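Local coordinates for protein bifunctional autolysin (Staphylococcus aureus subsp. aureus Mu50, PDB 6FXO) that probably cleaves the glycan strands of peptidoglycan in the cell wall through its family 73 N-acetylglucosaminidase domain, acting as an autolysin, at residues N43-A48 / T212-A217; L65-P70 / Y196-N201; G86-Q91 / K174-G179. All blocks are in the same frame, centred on the assembly; numbering follows the deposited sequence.

Contact 1 of 3, residues N43-A48 / T212-A217; sequences NDVKHA and TDVDWA
Ala48 and Val214 bring the two backbones closest, CA to CA 6.0 Å, where helix 42-49 runs past the turn that leads into helix 216-231. Both apolar pairs of the contact run through Val214. Its CB lies 4.0 Å from Ala48 CB, and its CG1 reaches Val45 CG2 at 4.2 Å, the two valine side chains crossing at about a right angle. The torsion of Val214 (chi1 -54°) sets CG1 anti to the carbonyl carbon and leaves CG2 to face the backbone oxygen of Asp44. The methyl of Ala48 also rests against Val214 O, so the helix meets backbone as well as side chain. On the polar flank a water donates to Asp215 OD1 and makes a weak, long bond of 3.4 Å to His47 ND1, while Asp44 turns to a salt bridge with Arg32. The turn is held from within: Asp215 N donates to Asp213 OD1 at 2.9 Å, on the anti side of the carboxylate and 31° out of its plane. Arg199 and Trp200 of helix 195-200 also pack on Val214. An Asx turn at Asp213 inside a type I turn is a characteristic lead-in to a helix, here presenting a valine.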
ATOM      1  N   ASN A  43      13.725  18.360 -12.863  1.00 82.68           N
ATOM      2  CA  ASN A  43      13.154  17.439 -13.833  1.00 96.67           C
ATOM      3  C   ASN A  43      12.805  16.051 -13.274  1.00 95.63           C
ATOM      4  O   ASN A  43      11.848  15.421 -13.716  1.00 95.71           O
ATOM      5  CB  ASN A  43      14.060  17.344 -15.069  1.00105.56           C
ATOM      6  CG  ASN A  43      13.718  18.359 -16.142  1.00123.06           C
ATOM      7  OD1 ASN A  43      14.041  19.543 -15.995  1.00136.31           O
ATOM      8  ND2 ASN A  43      13.102  17.987 -17.271  1.00126.05           N
ATOM      9  N   ASP A  44      13.581  15.602 -12.285  1.00 90.53           N
ATOM     10  CA  ASP A  44      13.428  14.317 -11.617  1.00 87.80           C
ATOM     11  C   ASP A  44      12.112  14.192 -10.852  1.00 91.00           C
ATOM     12  O   ASP A  44      11.515  13.118 -10.791  1.00 94.21           O
ATOM     13  CB  ASP A  44      14.620  14.150 -10.668  1.00 84.06           C
ATOM     14  CG  ASP A  44      15.814  13.431 -11.259  1.00 74.46           C
ATOM     15  OD1 ASP A  44      16.330  13.892 -12.304  1.00 67.82           O
ATOM     16  OD2 ASP A  44      16.295  12.472 -10.632  1.00 81.19           O
ATOM     17  N   VAL A  45      11.670  15.310 -10.278  1.00 86.61           N
ATOM     18  CA  VAL A  45      10.440  15.397  -9.509  1.00 75.48           C
ATOM     19  C   VAL A  45       9.242  15.668 -10.400  1.00 65.22           C
ATOM     20  O   VAL A  45       8.181  15.110 -10.174  1.00 61.34           O
ATOM     21  CB  VAL A  45      10.612  16.498  -8.432  1.00 67.54           C
ATOM     22  CG1 VAL A  45       9.369  16.610  -7.556  1.00 53.00           C
ATOM     23  CG2 VAL A  45      11.846  16.222  -7.582  1.00 69.32           C
ATOM     24  N   LYS A  46       9.425  16.534 -11.408  1.00 63.15           N
ATOM     25  CA  LYS A  46       8.413  16.930 -12.374  1.00 72.93           C
ATOM     26  C   LYS A  46       7.966  15.720 -13.223  1.00 75.86           C
ATOM     27  O   LYS A  46       6.818  15.658 -13.650  1.00 79.50           O
ATOM     28  CB  LYS A  46       8.990  18.113 -13.206  1.00 76.42           C
ATOM     29  CG  LYS A  46       8.626  18.290 -14.687  1.00 98.71           C
ATOM     30  CD  LYS A  46       9.593  19.348 -15.321  1.00124.76           C
ATOM     31  CE  LYS A  46       9.351  19.732 -16.775  1.00124.96           C
ATOM     32  NZ  LYS A  46      10.416  20.647 -17.333  1.00108.16           N
ATOM     33  N   HIS A  47       8.875  14.753 -13.426  1.00 68.40           N
ATOM     34  CA  HIS A  47       8.614  13.529 -14.220  1.00 60.74           C
ATOM     35  C   HIS A  47       7.966  12.402 -13.417  1.00 43.28           C
ATOM     36  O   HIS A  47       7.139  11.660 -13.908  1.00 34.68           O
ATOM     37  CB  HIS A  47       9.928  13.043 -14.880  1.00 55.96           C
ATOM     38  CG  HIS A  47       9.842  11.773 -15.666  1.00 60.60           C
ATOM     39  ND1 HIS A  47      10.396  10.599 -15.202  1.00 60.26           N
ATOM     40  CD2 HIS A  47       9.445  11.537 -16.939  1.00 68.15           C
ATOM     41  CE1 HIS A  47      10.348   9.688 -16.173  1.00 58.34           C
ATOM     42  NE2 HIS A  47       9.779  10.234 -17.237  1.00 51.72           N
ATOM     43  N   ALA A  48       8.400  12.268 -12.205  1.00 36.25           N
ATOM     44  CA  ALA A  48       7.917  11.272 -11.293  1.00 41.08           C
ATOM     45  C   ALA A  48       6.507  11.626 -10.764  1.00 42.20           C
ATOM     46  O   ALA A  48       5.772  10.743 -10.326  1.00 43.02           O
ATOM     47  CB  ALA A  48       8.881  11.143 -10.155  1.00 28.65           C
ATOM     48  N   THR A 212      10.960  10.152   0.954  1.00 56.50           N
ATOM     49  CA  THR A 212      11.675  11.079   0.112  1.00 57.42           C
ATOM     50  C   THR A 212      11.864  10.637  -1.320  1.00 49.14           C
ATOM     51  O   THR A 212      11.937  11.477  -2.209  1.00 44.61           O
ATOM     52  CB  THR A 212      12.979  11.549   0.798  1.00 54.35           C
ATOM     53  OG1 THR A 212      13.703  10.429   1.337  1.00 46.68           O
ATOM     54  CG2 THR A 212      12.701  12.558   1.903  1.00 55.98           C
ATOM     55  N   ASP A 213      11.934   9.324  -1.549  1.00 43.01           N
ATOM     56  CA  ASP A 213      12.116   8.802  -2.905  1.00 34.73           C
ATOM     57  C   ASP A 213      10.984   9.239  -3.829  1.00 35.33           C
ATOM     58  O   ASP A 213       9.823   8.989  -3.553  1.00 35.18           O
ATOM     59  CB  ASP A 213      12.024   7.288  -2.829  1.00 39.47           C
ATOM     60  CG  ASP A 213      12.759   6.543  -3.902  1.00 39.88           C
ATOM     61  OD1 ASP A 213      12.630   6.932  -5.091  1.00 31.22           O
ATOM     62  OD2 ASP A 213      13.371   5.509  -3.576  1.00 39.21           O
ATOM     63  N   VAL A 214      11.317   9.787  -4.967  1.00 33.78           N
ATOM     64  CA  VAL A 214      10.395  10.254  -5.941  1.00 28.19           C
ATOM     65  C   VAL A 214       9.772   9.213  -6.699  1.00 29.81           C
ATOM     66  O   VAL A 214       8.782   9.476  -7.403  1.00 32.26           O
ATOM     67  CB  VAL A 214      11.139  11.254  -6.856  1.00 28.99           C
ATOM     68  CG1 VAL A 214      11.788  12.362  -5.978  1.00 23.05           C
ATOM     69  CG2 VAL A 214      12.226  10.505  -7.677  1.00 27.75           C
ATOM     70  N   ASP A 215      10.352   7.994  -6.598  1.00 36.58           N
ATOM     71  CA  ASP A 215       9.866   6.813  -7.283  1.00 38.63           C
ATOM     72  C   ASP A 215       9.033   5.907  -6.395  1.00 35.19           C
ATOM     73  O   ASP A 215       8.494   4.905  -6.893  1.00 34.09           O
ATOM     74  CB  ASP A 215      11.024   6.010  -7.957  1.00 35.99           C
ATOM     75  CG  ASP A 215      11.504   6.658  -9.237  1.00 45.59           C
ATOM     76  OD1 ASP A 215      10.691   6.749 -10.211  1.00 35.65           O
ATOM     77  OD2 ASP A 215      12.702   7.032  -9.297  1.00 57.75           O
ATOM     78  N   TRP A 216       8.922   6.255  -5.112  1.00 30.56           N
ATOM     79  CA  TRP A 216       8.133   5.428  -4.200  1.00 28.36           C
ATOM     80  C   TRP A 216       6.664   5.064  -4.618  1.00 25.64           C
ATOM     81  O   TRP A 216       6.301   3.960  -4.290  1.00 22.84           O
ATOM     82  CB  TRP A 216       8.064   6.161  -2.873  1.00 24.61           C
ATOM     83  CG  TRP A 216       7.396   5.324  -1.718  1.00 26.14           C
ATOM     84  CD1 TRP A 216       8.015   4.479  -0.830  1.00 24.79           C
ATOM     85  CD2 TRP A 216       5.972   5.260  -1.415  1.00 21.56           C
ATOM     86  NE1 TRP A 216       7.071   3.887   0.017  1.00 25.20           N
ATOM     87  CE2 TRP A 216       5.809   4.357  -0.342  1.00 21.70           C
ATOM     88  CE3 TRP A 216       4.851   5.909  -1.950  1.00 21.30           C
ATOM     89  CZ2 TRP A 216       4.558   4.087   0.216  1.00 21.12           C
ATOM     90  CZ3 TRP A 216       3.611   5.686  -1.381  1.00 18.01           C
ATOM     91  CH2 TRP A 216       3.475   4.777  -0.299  1.00 18.39           C
ATOM     92  N   ALA A 217       5.834   5.965  -5.270  1.00 27.00           N
ATOM     93  CA  ALA A 217       4.472   5.538  -5.616  1.00 33.58           C
ATOM     94  C   ALA A 217       4.593   4.671  -6.862  1.00 30.00           C
ATOM     95  O   ALA A 217       3.743   3.777  -7.077  1.00 26.36           O
ATOM     96  CB  ALA A 217       3.466   6.733  -5.854  1.00 26.49           C
TER
HETATM   97  O   HOH W   1      10.377   8.876 -12.324  1.00 35.51           O

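Contact 2 of 3, residues L65-P70 / Y196-N201; sequences LRLDQP and YKMRWN
Leu67 and Met198 make the close part of this contact, the terminal methyl CE of Met198 lying 3.5 Å from Leu67 CD1. The backbones stay well apart, with 10.8 Å between the CA atoms of these same two residues, so side chains alone span the gap. Met198 reaches the farther of the two: its chain is extended beyond CG, which carries CE out from helix 195-200 to the leucine methyl. Both residues are buried, and Tyr108 of helix 106-116 touches both.

The other half is looser and partly exposed. Here Arg66 NH1 and Lys197 NZ stand 4.2 Å apart, the ammonium oblique to the guanidinium plane, with no bond between them. Asp239 probably offsets the like charges: its OD2 forms salt bridges with both, and Lys197 NZ also bonds to Asn193 OD1. The arginine is further fixed by Asp68, which it grips side-on. Its NE donates to Asp68 OD1 at 3.0 Å and its NH2 to Asp68 OD2, each oxygen using its syn lone pair. Both carboxylate oxygens lie within 3° of the guanidinium plane, and the N-H...O angles of 165° and 167° are nearly straight. This paired bond fixes the rotation of the guanidinium and leaves NH1 for Asp239. Two carboxylates serving an arginine and a lysine would probably balance the local charge.

In the fold, loop 65-70 touches both helix 195-200 and strand 237-242, and Lys197 and Tyr196 of the helix reach the strand as well. Arg66 makes backbone hydrogen bonds with Tyr237, Leu67 makes them with Asn105 and Asn193, and Trp216 of helix 216-231 also packs on Met198.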
ATOM      1  N   LEU A  65      -4.985   3.954  -7.887  1.00 29.48           N
ATOM      2  CA  LEU A  65      -6.053   3.047  -7.483  1.00 27.96           C
ATOM      3  C   LEU A  65      -6.511   3.446  -6.023  1.00 26.46           C
ATOM      4  O   LEU A  65      -5.657   3.666  -5.175  1.00 28.02           O
ATOM      5  CB  LEU A  65      -5.564   1.556  -7.462  1.00 24.23           C
ATOM      6  CG  LEU A  65      -6.511   0.479  -6.933  1.00 23.57           C
ATOM      7  CD1 LEU A  65      -7.558   0.034  -8.072  1.00 14.66           C
ATOM      8  CD2 LEU A  65      -5.753  -0.717  -6.274  1.00 15.06           C
ATOM      9  N   ARG A  66      -7.812   3.487  -5.726  1.00 29.08           N
ATOM     10  CA  ARG A  66      -8.220   3.818  -4.373  1.00 28.08           C
ATOM     11  C   ARG A  66      -8.190   2.607  -3.430  1.00 29.29           C
ATOM     12  O   ARG A  66      -8.878   1.621  -3.603  1.00 32.93           O
ATOM     13  CB  ARG A  66      -9.642   4.467  -4.348  1.00 32.55           C
ATOM     14  CG  ARG A  66      -9.791   5.851  -5.004  1.00 30.46           C
ATOM     15  CD  ARG A  66      -9.440   7.084  -4.112  1.00 40.27           C
ATOM     16  NE  ARG A  66     -10.413   7.212  -3.029  1.00 44.73           N
ATOM     17  CZ  ARG A  66     -11.422   8.085  -2.969  1.00 43.20           C
ATOM     18  NH1 ARG A  66     -11.618   8.945  -3.958  1.00 32.52           N
ATOM     19  NH2 ARG A  66     -12.264   8.061  -1.952  1.00 48.63           N
ATOM     20  N   LEU A  67      -7.291   2.692  -2.458  1.00 31.93           N
ATOM     21  CA  LEU A  67      -6.974   1.758  -1.415  1.00 29.76           C
ATOM     22  C   LEU A  67      -8.021   1.688  -0.307  1.00 31.43           C
ATOM     23  O   LEU A  67      -8.017   0.773   0.500  1.00 33.66           O
ATOM     24  CB  LEU A  67      -5.566   2.219  -0.878  1.00 34.62           C
ATOM     25  CG  LEU A  67      -4.402   2.239  -1.958  1.00 26.53           C
ATOM     26  CD1 LEU A  67      -3.081   2.606  -1.368  1.00 29.06           C
ATOM     27  CD2 LEU A  67      -4.228   0.744  -2.529  1.00 26.12           C
ATOM     28  N   ASP A  68      -8.881   2.705  -0.228  1.00 34.60           N
ATOM     29  CA  ASP A  68      -9.933   2.776   0.767  1.00 36.01           C
ATOM     30  C   ASP A  68     -11.168   2.071   0.197  1.00 40.30           C
ATOM     31  O   ASP A  68     -12.189   1.961   0.859  1.00 43.77           O
ATOM     32  CB  ASP A  68     -10.203   4.244   1.150  1.00 36.78           C
ATOM     33  CG  ASP A  68     -10.553   5.135  -0.020  1.00 40.71           C
ATOM     34  OD1 ASP A  68      -9.869   5.044  -1.053  1.00 38.92           O
ATOM     35  OD2 ASP A  68     -11.451   5.987   0.131  1.00 47.70           O
ATOM     36  N   GLN A  69     -11.065   1.576  -1.043  1.00 37.44           N
ATOM     37  CA  GLN A  69     -12.221   0.908  -1.614  1.00 37.31           C
ATOM     38  C   GLN A  69     -12.126  -0.536  -1.924  1.00 35.57           C
ATOM     39  O   GLN A  69     -11.466  -0.933  -2.867  1.00 39.26           O
ATOM     40  CB  GLN A  69     -12.761   1.630  -2.859  1.00 37.23           C
ATOM     41  CG  GLN A  69     -14.296   1.764  -2.775  1.00 64.28           C
ATOM     42  CD  GLN A  69     -14.881   3.010  -3.414  1.00 80.90           C
ATOM     43  OE1 GLN A  69     -14.591   4.132  -2.996  1.00 80.96           O
ATOM     44  NE2 GLN A  69     -15.824   2.853  -4.360  1.00 77.44           N
ATOM     45  N   PRO A  70     -12.771  -1.352  -1.133  1.00 35.15           N
ATOM     46  CA  PRO A  70     -12.731  -2.765  -1.415  1.00 38.89           C
ATOM     47  C   PRO A  70     -13.396  -3.046  -2.752  1.00 38.31           C
ATOM     48  O   PRO A  70     -14.282  -2.323  -3.178  1.00 37.30           O
ATOM     49  CB  PRO A  70     -13.544  -3.380  -0.285  1.00 38.01           C
ATOM     50  CG  PRO A  70     -13.487  -2.392   0.788  1.00 46.17           C
ATOM     51  CD  PRO A  70     -13.545  -1.077   0.090  1.00 43.83           C
ATOM     52  N   TYR A 196      -0.275   7.912  -4.855  1.00 24.70           N
ATOM     53  CA  TYR A 196       0.190   9.179  -5.261  1.00 34.56           C
ATOM     54  C   TYR A 196      -0.085  10.205  -4.097  1.00 45.38           C
ATOM     55  O   TYR A 196       0.795  10.988  -3.757  1.00 48.15           O
ATOM     56  CB  TYR A 196      -0.549   9.633  -6.526  1.00 34.58           C
ATOM     57  CG  TYR A 196       0.034  10.850  -7.201  1.00 50.11           C
ATOM     58  CD1 TYR A 196      -0.328  12.143  -6.809  1.00 47.49           C
ATOM     59  CD2 TYR A 196       0.947  10.720  -8.238  1.00 51.10           C
ATOM     60  CE1 TYR A 196       0.218  13.272  -7.437  1.00 32.57           C
ATOM     61  CE2 TYR A 196       1.490  11.829  -8.867  1.00 58.20           C
ATOM     62  CZ  TYR A 196       1.122  13.099  -8.465  1.00 42.65           C
ATOM     63  OH  TYR A 196       1.661  14.166  -9.110  1.00 52.39           O
ATOM     64  N   LYS A 197      -1.285  10.173  -3.492  1.00 41.41           N
ATOM     65  CA  LYS A 197      -1.596  11.080  -2.425  1.00 39.23           C
ATOM     66  C   LYS A 197      -0.653  10.792  -1.267  1.00 42.46           C
ATOM     67  O   LYS A 197      -0.258  11.734  -0.562  1.00 49.62           O
ATOM     68  CB  LYS A 197      -3.069  10.973  -1.988  1.00 32.09           C
ATOM     69  CG  LYS A 197      -4.096  11.594  -2.997  1.00 29.04           C
ATOM     70  CD  LYS A 197      -5.537  11.055  -2.694  1.00 35.35           C
ATOM     71  CE  LYS A 197      -6.769  11.725  -3.343  1.00 48.49           C
ATOM     72  NZ  LYS A 197      -8.087  10.969  -3.144  1.00 21.01           N
ATOM     73  N   MET A 198      -0.273   9.509  -1.089  1.00 34.74           N
ATOM     74  CA  MET A 198       0.641   9.210   0.030  1.00 39.43           C
ATOM     75  C   MET A 198       2.034   9.785  -0.161  1.00 32.22           C
ATOM     76  O   MET A 198       2.680  10.096   0.833  1.00 30.04           O
ATOM     77  CB  MET A 198       0.748   7.716   0.378  1.00 37.12           C
ATOM     78  CG  MET A 198      -0.550   7.048   0.550  1.00 36.46           C
ATOM     79  SD  MET A 198      -0.338   5.287   0.785  1.00 36.07           S
ATOM     80  CE  MET A 198      -1.990   4.806   1.062  1.00 48.10           C
ATOM     81  N   ARG A 199       2.445   9.930  -1.417  1.00 30.04           N
ATOM     82  CA  ARG A 199       3.733  10.459  -1.749  1.00 35.11           C
ATOM     83  C   ARG A 199       3.815  11.966  -1.873  1.00 41.87           C
ATOM     84  O   ARG A 199       4.673  12.549  -1.213  1.00 38.82           O
ATOM     85  CB  ARG A 199       4.320   9.838  -3.057  1.00 34.45           C
ATOM     86  CG  ARG A 199       5.747  10.404  -3.479  1.00 28.90           C
ATOM     87  CD  ARG A 199       6.838  10.177  -2.369  1.00 23.99           C
ATOM     88  NE  ARG A 199       8.114  10.788  -2.701  1.00 33.44           N
ATOM     89  CZ  ARG A 199       8.361  12.083  -2.755  1.00 61.42           C
ATOM     90  NH1 ARG A 199       7.388  12.962  -2.476  1.00 55.43           N
ATOM     91  NH2 ARG A 199       9.561  12.514  -3.104  1.00 71.59           N
ATOM     92  N   TRP A 200       2.955  12.556  -2.751  1.00 44.16           N
ATOM     93  CA  TRP A 200       2.857  13.975  -3.030  1.00 53.71           C
ATOM     94  C   TRP A 200       1.793  14.781  -2.261  1.00 52.78           C
ATOM     95  O   TRP A 200       1.878  16.009  -2.221  1.00 45.04           O
ATOM     96  CB  TRP A 200       2.673  14.085  -4.542  1.00 51.10           C
ATOM     97  CG  TRP A 200       3.573  13.119  -5.263  1.00 55.93           C
ATOM     98  CD1 TRP A 200       3.225  11.927  -5.817  1.00 53.48           C
ATOM     99  CD2 TRP A 200       4.987  13.245  -5.436  1.00 52.94           C
ATOM    100  NE1 TRP A 200       4.346  11.300  -6.325  1.00 41.02           N
ATOM    101  CE2 TRP A 200       5.434  12.089  -6.110  1.00 49.07           C
ATOM    102  CE3 TRP A 200       5.918  14.224  -5.087  1.00 40.92           C
ATOM    103  CZ2 TRP A 200       6.774  11.885  -6.440  1.00 42.18           C
ATOM    104  CZ3 TRP A 200       7.247  14.021  -5.416  1.00 55.80           C
ATOM    105  CH2 TRP A 200       7.661  12.865  -6.086  1.00 55.46           C
ATOM    106  N   ASN A 201       0.799  14.092  -1.655  1.00 55.20           N
ATOM    107  CA  ASN A 201      -0.252  14.758  -0.910  1.00 51.18           C
ATOM    108  C   ASN A 201      -0.847  15.941  -1.669  1.00 49.73           C
ATOM    109  O   ASN A 201      -0.669  17.042  -1.188  1.00 50.22           O
ATOM    110  CB  ASN A 201       0.294  15.284   0.411  1.00 47.87           C
ATOM    111  CG  ASN A 201      -0.770  15.553   1.438  1.00 60.45           C
ATOM    112  OD1 ASN A 201      -1.720  16.301   1.185  1.00 68.77           O
ATOM    113  ND2 ASN A 201      -0.640  15.060   2.650  1.00 57.74           N
TER

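Contact 3 of 3, residues G86-Q91 / K174-G179; sequences GVLENQ and KAIVGG
Ile176 meets both Gln91 and Leu88 through a single atom, its terminal methyl CD1. The closer approach is to Gln91 CG at 3.6 Å, where the aliphatic part of the glutamine, not its amide, does the touching and the two side chains cross at a slant. Leu88 CD1 is more distant, at 4.3 Å from the same methyl. With no hydrogen bond between the segments and 8.8 Å between Leu88 CA and Ile176 CA, side chains alone make the contact, the end of Ile176 against the CG of Gln91 and a methyl of Leu88. Ile176 is placed for it by its torsions: CG1 stands beside the backbone N (chi1 -72°), and an extended chi2 of 166° sends CD1 outward from helix 172-180 toward the loop.

The loop joins helix 75-82 to helix 92-102, and Gln91 occupies the N-cap position of the latter. The contact therefore sets the start of one helix against the side of another; helix 172-180 belongs to the glucosaminidase family of the lysozyme clan, a mainly helical fold.

Gln91 is bent at chi2 (-95°), which folds its amide back along its own loop; there OE1 comes near Asn90 N, a weak bond, and about as near Asn90 O, so the way the amide is turned is doubtful. Behind Ile176, Gly179 N bonds to Ala175 O at 2.8 Å within the helix.

Farther out, Phe95 of helix 92-102 and Val146 of a loop each pack on both Leu88 and Ile176, while Val172, at the beginning of helix 172-180, touches Leu88 and Gln91.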
ATOM      1  N   GLY A  86       3.027 -20.436   2.781  1.00 78.23           N
ATOM      2  CA  GLY A  86       3.267 -20.752   4.186  1.00 77.69           C
ATOM      3  C   GLY A  86       1.893 -20.709   4.813  1.00 74.75           C
ATOM      4  O   GLY A  86       0.938 -21.227   4.236  1.00 79.29           O
ATOM      5  N   VAL A  87       1.764 -20.047   5.968  1.00 76.00           N
ATOM      6  CA  VAL A  87       0.447 -19.965   6.605  1.00 88.57           C
ATOM      7  C   VAL A  87      -0.298 -18.994   5.654  1.00 94.43           C
ATOM      8  O   VAL A  87       0.247 -18.691   4.608  1.00 99.99           O
ATOM      9  CB  VAL A  87       0.565 -19.412   8.042  1.00 87.52           C
ATOM     10  CG1 VAL A  87       1.205 -20.449   8.957  1.00 83.09           C
ATOM     11  CG2 VAL A  87       1.375 -18.119   8.053  1.00 82.36           C
ATOM     12  N   LEU A  88      -1.516 -18.542   5.948  1.00 96.26           N
ATOM     13  CA  LEU A  88      -2.143 -17.613   4.966  1.00 90.79           C
ATOM     14  C   LEU A  88      -2.482 -18.306   3.646  1.00 90.07           C
ATOM     15  O   LEU A  88      -3.152 -17.695   2.818  1.00 98.05           O
ATOM     16  CB  LEU A  88      -1.182 -16.471   4.539  1.00 76.99           C
ATOM     17  CG  LEU A  88      -1.329 -15.050   5.055  1.00 55.03           C
ATOM     18  CD1 LEU A  88      -1.120 -14.971   6.555  1.00 46.07           C
ATOM     19  CD2 LEU A  88      -0.219 -14.188   4.378  1.00 40.15           C
ATOM     20  N   GLU A  89      -2.031 -19.569   3.455  1.00 93.41           N
ATOM     21  CA  GLU A  89      -2.262 -20.349   2.264  1.00100.96           C
ATOM     22  C   GLU A  89      -3.713 -20.202   1.891  1.00112.00           C
ATOM     23  O   GLU A  89      -4.033 -19.898   0.745  1.00116.84           O
ATOM     24  CB  GLU A  89      -1.927 -21.819   2.600  1.00117.10           C
ATOM     25  CG  GLU A  89      -1.334 -22.661   1.486  1.00132.65           C
ATOM     26  CD  GLU A  89      -2.172 -23.891   1.151  1.00146.05           C
ATOM     27  OE1 GLU A  89      -1.910 -24.959   1.743  1.00154.13           O
ATOM     28  OE2 GLU A  89      -3.079 -23.780   0.303  1.00155.48           O
ATOM     29  N   ASN A  90      -4.593 -20.380   2.855  1.00116.92           N
ATOM     30  CA  ASN A  90      -5.997 -20.233   2.544  1.00114.85           C
ATOM     31  C   ASN A  90      -6.391 -18.926   3.179  1.00108.43           C
ATOM     32  O   ASN A  90      -5.544 -18.063   3.341  1.00107.74           O
ATOM     33  CB  ASN A  90      -6.832 -21.432   3.034  1.00114.82           C
ATOM     34  CG  ASN A  90      -7.502 -22.126   1.868  1.00118.54           C
ATOM     35  OD1 ASN A  90      -6.879 -22.949   1.194  1.00123.38           O
ATOM     36  ND2 ASN A  90      -8.767 -21.859   1.551  1.00116.13           N
ATOM     37  N   GLN A  91      -7.635 -18.805   3.583  1.00103.14           N
ATOM     38  CA  GLN A  91      -8.210 -17.625   4.217  1.00100.43           C
ATOM     39  C   GLN A  91      -8.323 -16.345   3.454  1.00 92.61           C
ATOM     40  O   GLN A  91      -8.077 -15.267   3.985  1.00 84.07           O
ATOM     41  CB  GLN A  91      -7.621 -17.346   5.643  1.00 98.30           C
ATOM     42  CG  GLN A  91      -6.110 -17.469   5.900  1.00106.59           C
ATOM     43  CD  GLN A  91      -5.705 -18.829   6.443  1.00120.66           C
ATOM     44  OE1 GLN A  91      -5.343 -19.745   5.700  1.00124.14           O
ATOM     45  NE2 GLN A  91      -5.781 -18.982   7.753  1.00125.89           N
ATOM     46  N   LYS A 174      -7.809 -15.421  12.492  1.00 81.50           N
ATOM     47  CA  LYS A 174      -7.910 -14.529  13.638  1.00 83.79           C
ATOM     48  C   LYS A 174      -6.819 -13.468  13.651  1.00 84.82           C
ATOM     49  O   LYS A 174      -7.132 -12.303  13.891  1.00 77.14           O
ATOM     50  CB  LYS A 174      -7.874 -15.334  14.959  1.00 85.74           C
ATOM     51  CG  LYS A 174      -9.169 -16.084  15.300  1.00 91.19           C
ATOM     52  CD  LYS A 174      -9.022 -17.013  16.533  1.00100.14           C
ATOM     53  CE  LYS A 174     -10.321 -17.706  16.913  1.00116.90           C
ATOM     54  NZ  LYS A 174     -10.185 -18.626  18.085  1.00121.46           N
ATOM     55  N   ALA A 175      -5.536 -13.849  13.412  1.00 81.11           N
ATOM     56  CA  ALA A 175      -4.528 -12.807  13.426  1.00 69.25           C
ATOM     57  C   ALA A 175      -4.867 -11.840  12.314  1.00 60.94           C
ATOM     58  O   ALA A 175      -4.655 -10.633  12.425  1.00 52.94           O
ATOM     59  CB  ALA A 175      -3.149 -13.400  13.210  1.00 66.97           C
ATOM     60  N   ILE A 176      -5.412 -12.380  11.228  1.00 50.91           N
ATOM     61  CA  ILE A 176      -5.772 -11.515  10.127  1.00 45.67           C
ATOM     62  C   ILE A 176      -6.899 -10.551  10.487  1.00 44.64           C
ATOM     63  O   ILE A 176      -6.841  -9.374  10.111  1.00 44.09           O
ATOM     64  CB  ILE A 176      -6.205 -12.408   8.941  1.00 41.67           C
ATOM     65  CG1 ILE A 176      -4.995 -13.083   8.364  1.00 32.05           C
ATOM     66  CG2 ILE A 176      -6.984 -11.602   7.882  1.00 42.95           C
ATOM     67  CD1 ILE A 176      -5.234 -14.275   7.390  1.00 25.74           C
ATOM     68  N   VAL A 177      -7.903 -11.012  11.262  1.00 45.19           N
ATOM     69  CA  VAL A 177      -8.931 -10.033  11.540  1.00 48.17           C
ATOM     70  C   VAL A 177      -8.499  -8.971  12.470  1.00 45.05           C
ATOM     71  O   VAL A 177      -8.720  -7.793  12.197  1.00 43.76           O
ATOM     72  CB  VAL A 177     -10.312 -10.616  11.913  1.00 56.22           C
ATOM     73  CG1 VAL A 177     -11.383  -9.531  11.796  1.00 51.79           C
ATOM     74  CG2 VAL A 177     -10.656 -11.791  11.004  1.00 63.18           C
ATOM     75  N   GLY A 178      -7.851  -9.344  13.554  1.00 49.16           N
ATOM     76  CA  GLY A 178      -7.425  -8.320  14.467  1.00 53.90           C
ATOM     77  C   GLY A 178      -6.288  -7.468  13.935  1.00 57.35           C
ATOM     78  O   GLY A 178      -6.298  -6.261  14.246  1.00 47.97           O
ATOM     79  N   GLY A 179      -5.338  -8.043  13.096  1.00 50.77           N
ATOM     80  CA  GLY A 179      -4.278  -7.178  12.631  1.00 49.95           C
ATOM     81  C   GLY A 179      -4.793  -6.211  11.608  1.00 47.44           C
ATOM     82  O   GLY A 179      -4.275  -5.090  11.482  1.00 40.08           O
TER

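Contacts 1 and 2 are neighbours, their centres 16 Å apart, and they touch directly: Arg199 NE probably donates to Asp213 O at 2.6 Å. Helix 195-200 thus serves both contacts, supplying Met198 and Lys197 to contact 2. Contact 3 stands apart, on the opposite side of the chain's centre from contact 1 and with nearest atoms about 13 Å from contact 2. Contact 2 is the most central, 8 Å from the chain's centre, yet it is only partly buried and mixes methyl packing with a charge cluster. Contacts 1 and 3 lie farther out but are buried and mainly apolar across their segments.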